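Local coordinates for pyruvate kinase (Pyrobaculum aerophilum, PDB 3QTG), which catalyses the final step of glycolysis, passing the phosphate of phosphoenolpyruvate to ADP to yield pyruvate and ATP, at residues R138-K142 against A153-G159; T385-R389 against S411-V415; V308-S313 against I341-Y347; A201-A205 against I231-G235. All blocks are in the same frame, centred on the assembly; numbering follows the deposited sequence.

Interaction 1 (R138-K142 against A153-G159); sequences RLRLK and AVAESSG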
loop_
_atom_site.group_PDB
_atom_site.type_symbol
_atom_site.label_atom_id
_atom_site.label_comp_id
_atom_site.label_asym_id
_atom_site.label_seq_id
_atom_site.Cartn_x
_atom_site.Cartn_y
_atom_site.Cartn_z
ATOM N N ARG A 138 38.747 -26.481 -18.514
ATOM C CA ARG A 138 39.631 -27.466 -17.860
ATOM C C ARG A 138 41.138 -27.153 -17.950
ATOM O O ARG A 138 41.961 -27.752 -17.249
ATOM C CB ARG A 138 39.402 -28.869 -18.437
ATOM C CG ARG A 138 37.961 -29.387 -18.328
ATOM C CD ARG A 138 37.896 -30.920 -18.498
ATOM N NE ARG A 138 36.509 -31.396 -18.628
ATOM C CZ ARG A 138 35.725 -31.769 -17.611
ATOM N NH1 ARG A 138 36.168 -31.739 -16.352
ATOM N NH2 ARG A 138 34.480 -32.174 -17.858
ATOM N N LEU A 139 41.509 -26.264 -18.856
ATOM C CA LEU A 139 42.887 -25.800 -18.933
ATOM C C LEU A 139 42.822 -24.305 -18.752
ATOM O O LEU A 139 42.240 -23.603 -19.581
ATOM C CB LEU A 139 43.537 -26.196 -20.270
ATOM C CG LEU A 139 45.028 -25.884 -20.524
ATOM C CD1 LEU A 139 45.939 -26.150 -19.311
ATOM C CD2 LEU A 139 45.548 -26.639 -21.770
ATOM N N ARG A 140 43.370 -23.825 -17.644
ATOM C CA ARG A 140 43.444 -22.401 -17.381
ATOM C C ARG A 140 44.891 -21.963 -17.502
ATOM O O ARG A 140 45.802 -22.688 -17.114
ATOM C CB ARG A 140 42.915 -22.062 -15.990
ATOM C CG ARG A 140 41.605 -22.760 -15.648
ATOM C CD ARG A 140 41.262 -22.639 -14.168
ATOM N NE ARG A 140 40.460 -21.440 -13.938
ATOM C CZ ARG A 140 40.956 -20.324 -13.446
ATOM N NH1 ARG A 140 42.223 -20.287 -13.125
ATOM N NH2 ARG A 140 40.196 -19.264 -13.264
ATOM N N LEU A 141 45.085 -20.777 -18.069
ATOM C CA LEU A 141 46.415 -20.211 -18.222
ATOM C C LEU A 141 46.376 -18.765 -17.753
ATOM O O LEU A 141 45.525 -17.995 -18.188
ATOM C CB LEU A 141 46.913 -20.239 -19.680
ATOM C CG LEU A 141 46.922 -21.324 -20.779
ATOM C CD1 LEU A 141 48.271 -22.105 -20.938
ATOM C CD2 LEU A 141 45.682 -22.234 -20.836
ATOM N N LYS A 142 47.325 -18.408 -16.893
ATOM C CA LYS A 142 47.387 -17.073 -16.309
ATOM C C LYS A 142 48.304 -16.205 -17.181
ATOM O O LYS A 142 49.476 -16.516 -17.328
ATOM C CB LYS A 142 47.984 -17.168 -14.900
ATOM C CG LYS A 142 47.251 -16.439 -13.814
ATOM C CD LYS A 142 46.827 -15.028 -14.156
ATOM C CE LYS A 142 45.945 -14.488 -13.022
ATOM N NZ LYS A 142 46.730 -14.319 -11.764
ATOM N N ALA A 153 51.478 -16.913 -21.186
ATOM C CA ALA A 153 50.607 -17.305 -20.086
ATOM C C ALA A 153 51.112 -18.575 -19.394
ATOM O O ALA A 153 51.681 -19.448 -20.031
ATOM C CB ALA A 153 49.180 -17.476 -20.587
ATOM N N VAL A 154 50.920 -18.675 -18.088
ATOM C CA VAL A 154 51.410 -19.826 -17.337
ATOM C C VAL A 154 50.269 -20.805 -17.153
ATOM O O VAL A 154 49.201 -20.428 -16.644
ATOM C CB VAL A 154 51.978 -19.408 -15.934
ATOM C CG1 VAL A 154 52.266 -20.635 -15.050
ATOM C CG2 VAL A 154 53.235 -18.568 -16.090
ATOM N N ALA A 155 50.500 -22.053 -17.552
ATOM C CA ALA A 155 49.523 -23.105 -17.410
ATOM C C ALA A 155 49.374 -23.487 -15.927
ATOM O O ALA A 155 50.365 -23.714 -15.223
ATOM C CB ALA A 155 49.926 -24.293 -18.227
ATOM N N GLU A 156 48.125 -23.516 -15.467
ATOM C CA GLU A 156 47.802 -23.853 -14.093
ATOM C C GLU A 156 47.708 -25.369 -13.920
ATOM O O GLU A 156 47.742 -25.859 -12.802
ATOM C CB GLU A 156 46.519 -23.140 -13.657
ATOM C CG GLU A 156 46.679 -21.630 -13.652
ATOM C CD GLU A 156 45.408 -20.867 -13.280
ATOM O OE1 GLU A 156 44.442 -21.458 -12.730
ATOM O OE2 GLU A 156 45.382 -19.642 -13.540
ATOM N N SER A 157 47.625 -26.097 -15.039
ATOM C CA SER A 157 47.704 -27.555 -15.044
ATOM C C SER A 157 48.225 -28.072 -16.393
ATOM O O SER A 157 48.431 -27.295 -17.327
ATOM C CB SER A 157 46.343 -28.182 -14.697
ATOM O OG SER A 157 45.372 -27.852 -15.671
ATOM N N SER A 158 48.474 -29.378 -16.461
ATOM C CA SER A 158 48.852 -30.068 -17.686
ATOM C C SER A 158 47.672 -30.241 -18.634
ATOM O O SER A 158 46.517 -30.211 -18.215
ATOM C CB SER A 158 49.438 -31.436 -17.360
ATOM O OG SER A 158 50.802 -31.314 -17.029
ATOM N N GLY A 159 47.967 -30.436 -19.913
ATOM C CA GLY A 159 46.926 -30.502 -20.920
ATOM C C GLY A 159 47.500 -30.570 -22.318
ATOM O O GLY A 159 48.696 -30.364 -22.527
#

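Interaction 2 (T385-R389 against S411-V415); sequences TLARR and SLSIV. With SO4 (sulfate ion), chain C.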
loop_
_atom_site.group_PDB
_atom_site.type_symbol
_atom_site.label_atom_id
_atom_site.label_comp_id
_atom_site.label_asym_id
_atom_site.label_seq_id
_atom_site.Cartn_x
_atom_site.Cartn_y
_atom_site.Cartn_z
ATOM N N THR A 385 -0.531 -11.408 -30.080
ATOM C CA THR A 385 -0.211 -10.154 -29.359
ATOM C C THR A 385 -0.893 -10.000 -27.966
ATOM O O THR A 385 -0.230 -9.738 -26.963
ATOM C CB THR A 385 -0.515 -8.931 -30.239
ATOM O OG1 THR A 385 0.064 -9.123 -31.546
ATOM C CG2 THR A 385 0.044 -7.634 -29.613
ATOM N N LEU A 386 -2.208 -10.175 -27.898
ATOM C CA LEU A 386 -2.896 -10.013 -26.629
ATOM C C LEU A 386 -2.548 -11.171 -25.704
ATOM O O LEU A 386 -2.410 -10.972 -24.483
ATOM C CB LEU A 386 -4.414 -9.884 -26.809
ATOM C CG LEU A 386 -5.243 -9.611 -25.536
ATOM C CD1 LEU A 386 -4.807 -8.334 -24.780
ATOM C CD2 LEU A 386 -6.743 -9.576 -25.866
ATOM N N ALA A 387 -2.393 -12.368 -26.278
ATOM C CA ALA A 387 -2.091 -13.562 -25.478
ATOM C C ALA A 387 -0.793 -13.371 -24.716
ATOM O O ALA A 387 -0.736 -13.598 -23.508
ATOM C CB ALA A 387 -2.012 -14.802 -26.363
ATOM N N ARG A 388 0.246 -12.941 -25.431
ATOM C CA ARG A 388 1.515 -12.528 -24.813
ATOM C C ARG A 388 1.396 -11.379 -23.798
ATOM O O ARG A 388 2.058 -11.399 -22.757
ATOM C CB ARG A 388 2.538 -12.157 -25.889
ATOM C CG ARG A 388 3.138 -13.378 -26.604
ATOM C CD ARG A 388 4.056 -12.928 -27.756
ATOM N NE ARG A 388 4.287 -14.010 -28.717
ATOM C CZ ARG A 388 5.363 -14.791 -28.689
ATOM N NH1 ARG A 388 6.304 -14.599 -27.760
ATOM N NH2 ARG A 388 5.512 -15.756 -29.592
ATOM N N ARG A 389 0.584 -10.370 -24.099
ATOM C CA ARG A 389 0.433 -9.277 -23.154
ATOM C C ARG A 389 -0.222 -9.765 -21.842
ATOM O O ARG A 389 0.121 -9.304 -20.770
ATOM C CB ARG A 389 -0.334 -8.111 -23.769
ATOM C CG ARG A 389 -0.383 -6.873 -22.867
ATOM C CD ARG A 389 -1.234 -5.749 -23.453
ATOM N NE ARG A 389 -1.014 -5.583 -24.885
ATOM C CZ ARG A 389 -0.009 -4.910 -25.429
ATOM N NH1 ARG A 389 0.096 -4.852 -26.759
ATOM N NH2 ARG A 389 0.893 -4.299 -24.661
ATOM N N SER A 411 4.312 -20.689 -31.671
ATOM C CA SER A 411 5.097 -19.660 -31.024
ATOM C C SER A 411 4.740 -19.582 -29.526
ATOM O O SER A 411 5.623 -19.502 -28.669
ATOM C CB SER A 411 4.806 -18.329 -31.718
ATOM O OG SER A 411 5.821 -17.381 -31.485
ATOM N N LEU A 412 3.444 -19.665 -29.227
ATOM C CA LEU A 412 2.909 -19.430 -27.875
ATOM C C LEU A 412 3.091 -20.636 -26.948
ATOM O O LEU A 412 2.939 -20.539 -25.734
ATOM C CB LEU A 412 1.425 -19.047 -27.966
ATOM C CG LEU A 412 1.113 -17.823 -28.813
ATOM C CD1 LEU A 412 -0.389 -17.584 -28.818
ATOM C CD2 LEU A 412 1.880 -16.582 -28.306
ATOM N N SER A 413 3.460 -21.759 -27.546
ATOM C CA SER A 413 3.691 -23.002 -26.829
ATOM C C SER A 413 4.723 -22.915 -25.690
ATOM O O SER A 413 4.645 -23.666 -24.715
ATOM C CB SER A 413 4.135 -24.051 -27.835
ATOM O OG SER A 413 3.944 -25.331 -27.267
ATOM N N ILE A 414 5.687 -22.001 -25.826
ATOM C CA ILE A 414 6.735 -21.828 -24.825
ATOM C C ILE A 414 6.619 -20.508 -24.040
ATOM O O ILE A 414 7.564 -20.078 -23.380
ATOM C CB ILE A 414 8.175 -22.077 -25.419
ATOM C CG1 ILE A 414 8.558 -21.047 -26.502
ATOM C CG2 ILE A 414 8.268 -23.507 -25.987
ATOM C CD1 ILE A 414 10.076 -20.902 -26.652
ATOM N N VAL A 415 5.448 -19.876 -24.119
ATOM C CA VAL A 415 5.139 -18.693 -23.323
ATOM C C VAL A 415 4.384 -19.146 -22.054
ATOM O O VAL A 415 3.525 -20.035 -22.116
ATOM C CB VAL A 415 4.317 -17.639 -24.152
ATOM C CG1 VAL A 415 4.001 -16.393 -23.294
ATOM C CG2 VAL A 415 5.096 -17.197 -25.416
HETATM S S SO4 C . -3.985 -10.212 -31.572
HETATM O O1 SO4 C . -5.153 -10.769 -32.218
HETATM O O2 SO4 C . -2.792 -10.685 -32.286
HETATM O O3 SO4 C . -3.910 -10.649 -30.178
HETATM O O4 SO4 C . -3.986 -8.749 -31.577
#

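Interaction 3 (V308-S313 against I341-Y347); sequences VFTTAS and ILMNVEY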
loop_
_atom_site.group_PDB
_atom_site.type_symbol
_atom_site.label_atom_id
_atom_site.label_comp_id
_atom_site.label_asym_id
_atom_site.label_seq_id
_atom_site.Cartn_x
_atom_site.Cartn_y
_atom_site.Cartn_z
ATOM N N VAL A 308 15.827 -26.636 -9.883
ATOM C CA VAL A 308 14.708 -26.533 -10.824
ATOM C C VAL A 308 13.478 -25.925 -10.137
ATOM O O VAL A 308 12.793 -25.070 -10.713
ATOM C CB VAL A 308 14.324 -27.922 -11.416
ATOM C CG1 VAL A 308 13.058 -27.831 -12.331
ATOM C CG2 VAL A 308 15.486 -28.521 -12.184
ATOM N N PHE A 309 13.193 -26.393 -8.915
ATOM C CA PHE A 309 12.029 -25.925 -8.192
ATOM C C PHE A 309 12.143 -24.400 -8.008
ATOM O O PHE A 309 11.236 -23.683 -8.351
ATOM C CB PHE A 309 11.864 -26.658 -6.856
ATOM C CG PHE A 309 10.671 -26.201 -6.059
ATOM C CD1 PHE A 309 9.442 -26.850 -6.187
ATOM C CD2 PHE A 309 10.767 -25.107 -5.201
ATOM C CE1 PHE A 309 8.337 -26.426 -5.454
ATOM C CE2 PHE A 309 9.661 -24.660 -4.471
ATOM C CZ PHE A 309 8.449 -25.320 -4.597
ATOM N N THR A 310 13.272 -23.913 -7.513
ATOM C CA THR A 310 13.416 -22.478 -7.230
ATOM C C THR A 310 13.569 -21.583 -8.476
ATOM O O THR A 310 13.060 -20.458 -8.516
ATOM C CB THR A 310 14.539 -22.207 -6.220
ATOM O OG1 THR A 310 15.751 -22.791 -6.691
ATOM C CG2 THR A 310 14.217 -22.827 -4.869
ATOM N N THR A 311 14.260 -22.072 -9.495
ATOM C CA THR A 311 14.307 -21.364 -10.783
ATOM C C THR A 311 12.892 -21.158 -11.365
ATOM O O THR A 311 12.537 -20.030 -11.745
ATOM C CB THR A 311 15.251 -22.102 -11.769
ATOM O OG1 THR A 311 16.578 -22.097 -11.216
ATOM C CG2 THR A 311 15.278 -21.442 -13.130
ATOM N N ALA A 312 12.091 -22.233 -11.412
ATOM C CA ALA A 312 10.701 -22.138 -11.858
ATOM C C ALA A 312 9.828 -21.185 -11.012
ATOM O O ALA A 312 8.998 -20.461 -11.578
ATOM C CB ALA A 312 10.045 -23.528 -11.967
ATOM N N SER A 313 10.017 -21.198 -9.686
ATOM C CA SER A 313 9.314 -20.297 -8.745
ATOM C C SER A 313 9.473 -18.821 -9.026
ATOM O O SER A 313 8.585 -18.040 -8.697
ATOM C CB SER A 313 9.798 -20.518 -7.309
ATOM O OG SER A 313 9.272 -21.722 -6.818
ATOM N N ILE A 341 8.678 -32.286 -11.352
ATOM C CA ILE A 341 9.100 -31.196 -10.440
ATOM C C ILE A 341 8.242 -29.950 -10.604
ATOM O O ILE A 341 7.877 -29.314 -9.621
ATOM C CB ILE A 341 10.597 -30.801 -10.614
ATOM C CG1 ILE A 341 11.518 -31.971 -10.219
ATOM C CG2 ILE A 341 10.929 -29.506 -9.784
ATOM C CD1 ILE A 341 12.943 -31.879 -10.767
ATOM N N LEU A 342 7.931 -29.607 -11.851
ATOM C CA LEU A 342 7.152 -28.410 -12.164
ATOM C C LEU A 342 5.732 -28.485 -11.605
ATOM O O LEU A 342 5.175 -27.476 -11.147
ATOM C CB LEU A 342 7.144 -28.131 -13.679
ATOM C CG LEU A 342 8.509 -27.760 -14.281
ATOM C CD1 LEU A 342 8.436 -27.457 -15.783
ATOM C CD2 LEU A 342 9.150 -26.617 -13.529
ATOM N N MET A 343 5.157 -29.687 -11.630
ATOM C CA MET A 343 3.823 -29.909 -11.087
ATOM C C MET A 343 3.759 -29.622 -9.592
ATOM O O MET A 343 2.686 -29.415 -9.043
ATOM C CB MET A 343 3.331 -31.327 -11.407
ATOM C CG MET A 343 3.067 -31.516 -12.896
ATOM S SD MET A 343 2.398 -33.128 -13.343
ATOM C CE MET A 343 2.130 -32.882 -15.114
ATOM N N ASN A 344 4.917 -29.580 -8.945
ATOM C CA ASN A 344 4.990 -29.281 -7.517
ATOM C C ASN A 344 5.222 -27.810 -7.196
ATOM O O ASN A 344 5.073 -27.412 -6.041
ATOM C CB ASN A 344 6.096 -30.109 -6.857
ATOM C CG ASN A 344 5.749 -31.569 -6.779
ATOM O OD1 ASN A 344 5.038 -32.006 -5.862
ATOM N ND2 ASN A 344 6.227 -32.344 -7.762
ATOM N N VAL A 345 5.601 -27.019 -8.197
ATOM C CA VAL A 345 6.041 -25.636 -7.966
ATOM C C VAL A 345 4.948 -24.730 -7.363
ATOM O O VAL A 345 3.813 -24.737 -7.803
ATOM C CB VAL A 345 6.684 -24.995 -9.240
ATOM C CG1 VAL A 345 7.020 -23.534 -9.014
ATOM C CG2 VAL A 345 7.960 -25.739 -9.618
ATOM N N GLU A 346 5.296 -23.975 -6.327
ATOM C CA GLU A 346 4.465 -22.839 -5.961
ATOM C C GLU A 346 5.267 -21.589 -6.265
ATOM O O GLU A 346 6.456 -21.502 -5.960
ATOM C CB GLU A 346 3.951 -22.909 -4.513
ATOM C CG GLU A 346 4.954 -22.570 -3.429
ATOM C CD GLU A 346 4.342 -22.560 -2.014
ATOM O OE1 GLU A 346 3.513 -23.458 -1.704
ATOM O OE2 GLU A 346 4.690 -21.647 -1.213
ATOM N N TYR A 347 4.613 -20.648 -6.919
ATOM C CA TYR A 347 5.293 -19.532 -7.540
ATOM C C TYR A 347 5.362 -18.376 -6.582
ATOM O O TYR A 347 4.384 -18.054 -5.913
ATOM C CB TYR A 347 4.573 -19.127 -8.827
ATOM C CG TYR A 347 4.683 -20.194 -9.896
ATOM C CD1 TYR A 347 5.835 -20.302 -10.673
ATOM C CD2 TYR A 347 3.657 -21.112 -10.107
ATOM C CE1 TYR A 347 5.964 -21.294 -11.630
ATOM C CE2 TYR A 347 3.779 -22.121 -11.086
ATOM C CZ TYR A 347 4.929 -22.189 -11.841
ATOM O OH TYR A 347 5.088 -23.158 -12.806
#

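Interaction 4 (A201-A205 against I231-G235); sequences AISLA and IETKG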
loop_
_atom_site.group_PDB
_atom_site.type_symbol
_atom_site.label_atom_id
_atom_site.label_comp_id
_atom_site.label_asym_id
_atom_site.label_seq_id
_atom_site.Cartn_x
_atom_site.Cartn_y
_atom_site.Cartn_z
ATOM N N ALA A 201 17.753 -18.739 -31.852
ATOM C CA ALA A 201 18.475 -18.280 -30.681
ATOM C C ALA A 201 19.891 -17.783 -31.052
ATOM O O ALA A 201 20.655 -18.497 -31.693
ATOM C CB ALA A 201 18.498 -19.369 -29.610
ATOM N N ILE A 202 20.191 -16.537 -30.683
ATOM C CA ILE A 202 21.447 -15.852 -31.022
ATOM C C ILE A 202 22.458 -16.059 -29.904
ATOM O O ILE A 202 22.147 -15.811 -28.732
ATOM C CB ILE A 202 21.259 -14.324 -31.118
ATOM C CG1 ILE A 202 20.236 -13.956 -32.165
ATOM C CG2 ILE A 202 22.586 -13.620 -31.460
ATOM C CD1 ILE A 202 19.982 -12.469 -32.188
ATOM N N SER A 203 23.670 -16.477 -30.276
ATOM C CA SER A 203 24.780 -16.595 -29.326
ATOM C C SER A 203 25.680 -15.366 -29.311
ATOM O O SER A 203 25.964 -14.792 -30.346
ATOM C CB SER A 203 25.609 -17.851 -29.610
ATOM O OG SER A 203 24.799 -19.015 -29.457
ATOM N N LEU A 204 26.102 -14.957 -28.126
ATOM C CA LEU A 204 27.185 -13.975 -27.951
ATOM C C LEU A 204 26.902 -12.567 -28.463
ATOM O O LEU A 204 27.839 -11.819 -28.760
ATOM C CB LEU A 204 28.533 -14.503 -28.516
ATOM C CG LEU A 204 29.094 -15.813 -27.937
ATOM C CD1 LEU A 204 30.369 -16.292 -28.687
ATOM C CD2 LEU A 204 29.362 -15.698 -26.431
ATOM N N ALA A 205 25.623 -12.202 -28.560
ATOM C CA ALA A 205 25.236 -10.826 -28.844
ATOM C C ALA A 205 25.540 -9.947 -27.633
ATOM O O ALA A 205 25.419 -10.388 -26.488
ATOM C CB ALA A 205 23.759 -10.763 -29.200
ATOM N N ILE A 231 21.946 -14.652 -22.960
ATOM C CA ILE A 231 22.834 -13.827 -22.151
ATOM C C ILE A 231 23.928 -14.780 -21.640
ATOM O O ILE A 231 23.676 -15.640 -20.786
ATOM C CB ILE A 231 22.060 -13.110 -21.020
ATOM C CG1 ILE A 231 20.807 -12.402 -21.591
ATOM C CG2 ILE A 231 22.959 -12.136 -20.275
ATOM C CD1 ILE A 231 21.077 -11.193 -22.505
ATOM N N GLU A 232 25.123 -14.621 -22.207
ATOM C CA GLU A 232 26.198 -15.610 -22.111
ATOM C C GLU A 232 27.471 -15.033 -21.512
ATOM O O GLU A 232 28.363 -15.777 -21.116
ATOM C CB GLU A 232 26.543 -16.173 -23.508
ATOM C CG GLU A 232 25.605 -17.215 -24.042
ATOM C CD GLU A 232 25.662 -17.333 -25.557
ATOM O OE1 GLU A 232 25.840 -18.454 -26.070
ATOM O OE2 GLU A 232 25.543 -16.306 -26.248
ATOM N N THR A 233 27.571 -13.713 -21.438
ATOM C CA THR A 233 28.838 -13.097 -21.061
ATOM C C THR A 233 28.667 -11.907 -20.158
ATOM O O THR A 233 27.583 -11.336 -20.035
ATOM C CB THR A 233 29.611 -12.583 -22.282
ATOM O OG1 THR A 233 28.919 -11.463 -22.848
ATOM C CG2 THR A 233 29.832 -13.682 -23.339
ATOM N N LYS A 234 29.776 -11.508 -19.559
ATOM C CA LYS A 234 29.831 -10.306 -18.752
ATOM C C LYS A 234 29.382 -9.057 -19.536
ATOM O O LYS A 234 28.705 -8.178 -18.989
ATOM C CB LYS A 234 31.254 -10.149 -18.213
ATOM C CG LYS A 234 31.400 -9.265 -17.018
ATOM C CD LYS A 234 32.708 -9.579 -16.292
ATOM C CE LYS A 234 32.450 -10.312 -14.986
ATOM N NZ LYS A 234 33.726 -10.674 -14.292
ATOM N N GLY A 235 29.756 -8.986 -20.812
ATOM C CA GLY A 235 29.414 -7.848 -21.668
ATOM C C GLY A 235 27.926 -7.766 -21.933
ATOM O O GLY A 235 27.363 -6.671 -22.011
HETATM O O HOH W 1 25.561 -13.014 -24.807
#

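Interaction 1 (R138-K142 against A153-G159)
L139 meets S157 and G159 near the open end of a beta hairpin, strands 139-146 and 150-155, in the small beta domain that pyruvate kinases carry beside their barrel. R138 and L139 face M134 of strand 131-134 as a classic beta bulge. From there L139 sends CD1 to 3.4 Å from S157 O, while CD2 lies against G159 CA. R140 follows with two links to E156. Its carbonyl O receives the E156 N-H almost straight (171°), and its arm, bent at chi3 (90°), brings NH1 to 2.5 Å from E156 OE1. Bent at the hydrogen, this salt bridge lies in the guanidinium plane but tilts from that of the carboxylate (planes 47° apart), met on its syn side; NH2 pairs with E170. Replacing E156 with an alanine would probably leave NH1 without its charged mate and the guanidinium held by E170 alone of these two acids. L141, on the other face, rests CB on A153 CB at 3.7 Å and CD1 on A155 CB at 3.9 Å. K142 CG passes 3.7 Å from E156 OE2. K142 and V154 close a hydrogen-bonded antiparallel pair, K142 N to V154 O 2.8 Å and V154 N to K142 O 2.7 Å.

Interaction 2 (T385-R389 against S411-V415)
The C-terminal alpha/beta domain here brings helix 385-391 against the end region of helix 406-412 and the turn after it, R388 in the first turn of the former reaching S411, L412 and V415. CG of R388 sits beside the backbone N (chi1 -75°), and from it the chain runs extended to NE, which carries the guanidinium across. L412 meets this arm with one methyl, CD2, at 3.8 Å from R388 CG and 3.5 Å from R388 NE. The second methyl, L412 CD1, goes to the CB of A387 at 4.0 Å, and both residues also touch V401 of strand 399-403. V415 lays CG2 over one face of the guanidinium, 3.7 Å from R388 NH1. S411 comes instead at the edge, near the plane; its OG is very close to NH2 but badly angled for a hydrogen bond.

At the start of the same helix a sulfate, probably from the crystallisation liquor, accepts L386 N-H on O3 (2.9 Å, 170°) and T385 N-H on O2 (3.2 Å). S381, M382, S383 and Y428 also bind it, in a cradle that recalls the phosphate-binding loop of effector-regulated pyruvate kinases. R388 thus divides its chemistry: the aliphatic arm packs on L412, while the guanidinium, under V415 and beside S411, makes a weak hydrogen bond to Y199 OH at the barrel.

Interaction 3 (V308-S313 against I341-Y347)
F309 turns the edge of its ring to N344 O in the backbone that leaves helix 331-343, CE1 lying 3.5 Å from that oxygen. V345 CA is also 3.5 Å from F309 CE1. The ring reaches there because CG is anti to the backbone N (chi1 180°), and on the way CD1 passes V345 CG2 at 3.9 Å. Methyl groups make up much of the rest of this seam between helix 302-313 and the end of helix 331-343 with the loop after it. V308 CG1 and I341 CG2 touch at 3.7 Å, their side chains crossed at about a right angle, and A312 CB rests on L342 CD2 at 3.6 Å and on V345 CG2. A smaller alanine in place of F309 would probably open a gap beside V345 and leave the N344-V345 backbone less firmly held. S313 OG lies 3.0 Å from E346 O and within reach of F309 O, two carbonyls for a single proton. Y347 turns its ring edge to A312 O, CE1 at 3.1 Å; its hydroxyl bonds T17. The polar ends of N344 and E346 instead serve the subunit interface, bonding D264 and R271 of the second subunit; F309 also packs on that R271.

Interaction 4 (A201-A205 against I231-G235)
E232 leaves its backbone with CB 4.1 Å from L204 CD2, the methyl of a side chain that crosses its own at about a right angle. CG sits beside the backbone N (chi1 -79°), and from it the chain runs on extended, which carries the carboxylate over to the S203-L204 peptide. CD comes to 3.5 Å from L204 N, and the two oxygens then part company. OE2 accepts the N-H of L204 and also lies 3.2 Å from S203 CA; the modelled separation of OE2 from that nitrogen is very short, so its exact length is doubtful although the bond angle (153°) is good. E232 OE1 faces S203, 3.6 Å from S203 OG. That hydroxyl has its own hydrogen bonds, to K230 NZ and L81 O.

The two segments are strand ends and the loops that follow them, on neighbouring strands of the TIM barrel, 199-202 and 226-231, at the end where its active site lies. E232 is a probable magnesium ligand, as in other pyruvate kinases, and D256, probably a ligand of the same metal, has OD2 close to OE1. K230, the likely transition-state stabiliser, makes a long, weak ion pair with E232 OE1. L204 takes a left-handed backbone conformation just where its N-H meets the carboxylate.

Beyond E232, T233 is the N-cap of helix 234-238. Its CG2 touches L204 CD2 at 3.7 Å, while OG1 turns to A236 N and D173. A water joins the loops' backbones, accepting from E232 N at 3.1 Å and donating to A205 O at 3.1 Å.

In the fold
The four contacts share no segment and none touches another, yet between them they sample the main parts of the subunit. Interactions 2, 3 and 4 are buried; interaction 1, partly buried, has its centre about 31 Å from the chain centre, in the small beta domain, and about 46 Å from the centre of interaction 2. Strand pairing through backbone bonds, with a salt bridge at the border, holds interaction 1. Methyl and ring packing dominates interaction 3, between a barrel helix and the end of a later long helix with its loop, beside a second subunit. Interaction 2 packs around an arginine where the C-terminal domain meets the barrel. Interaction 4 holds a probable metal ligand, whose carboxylate meets a backbone N-H.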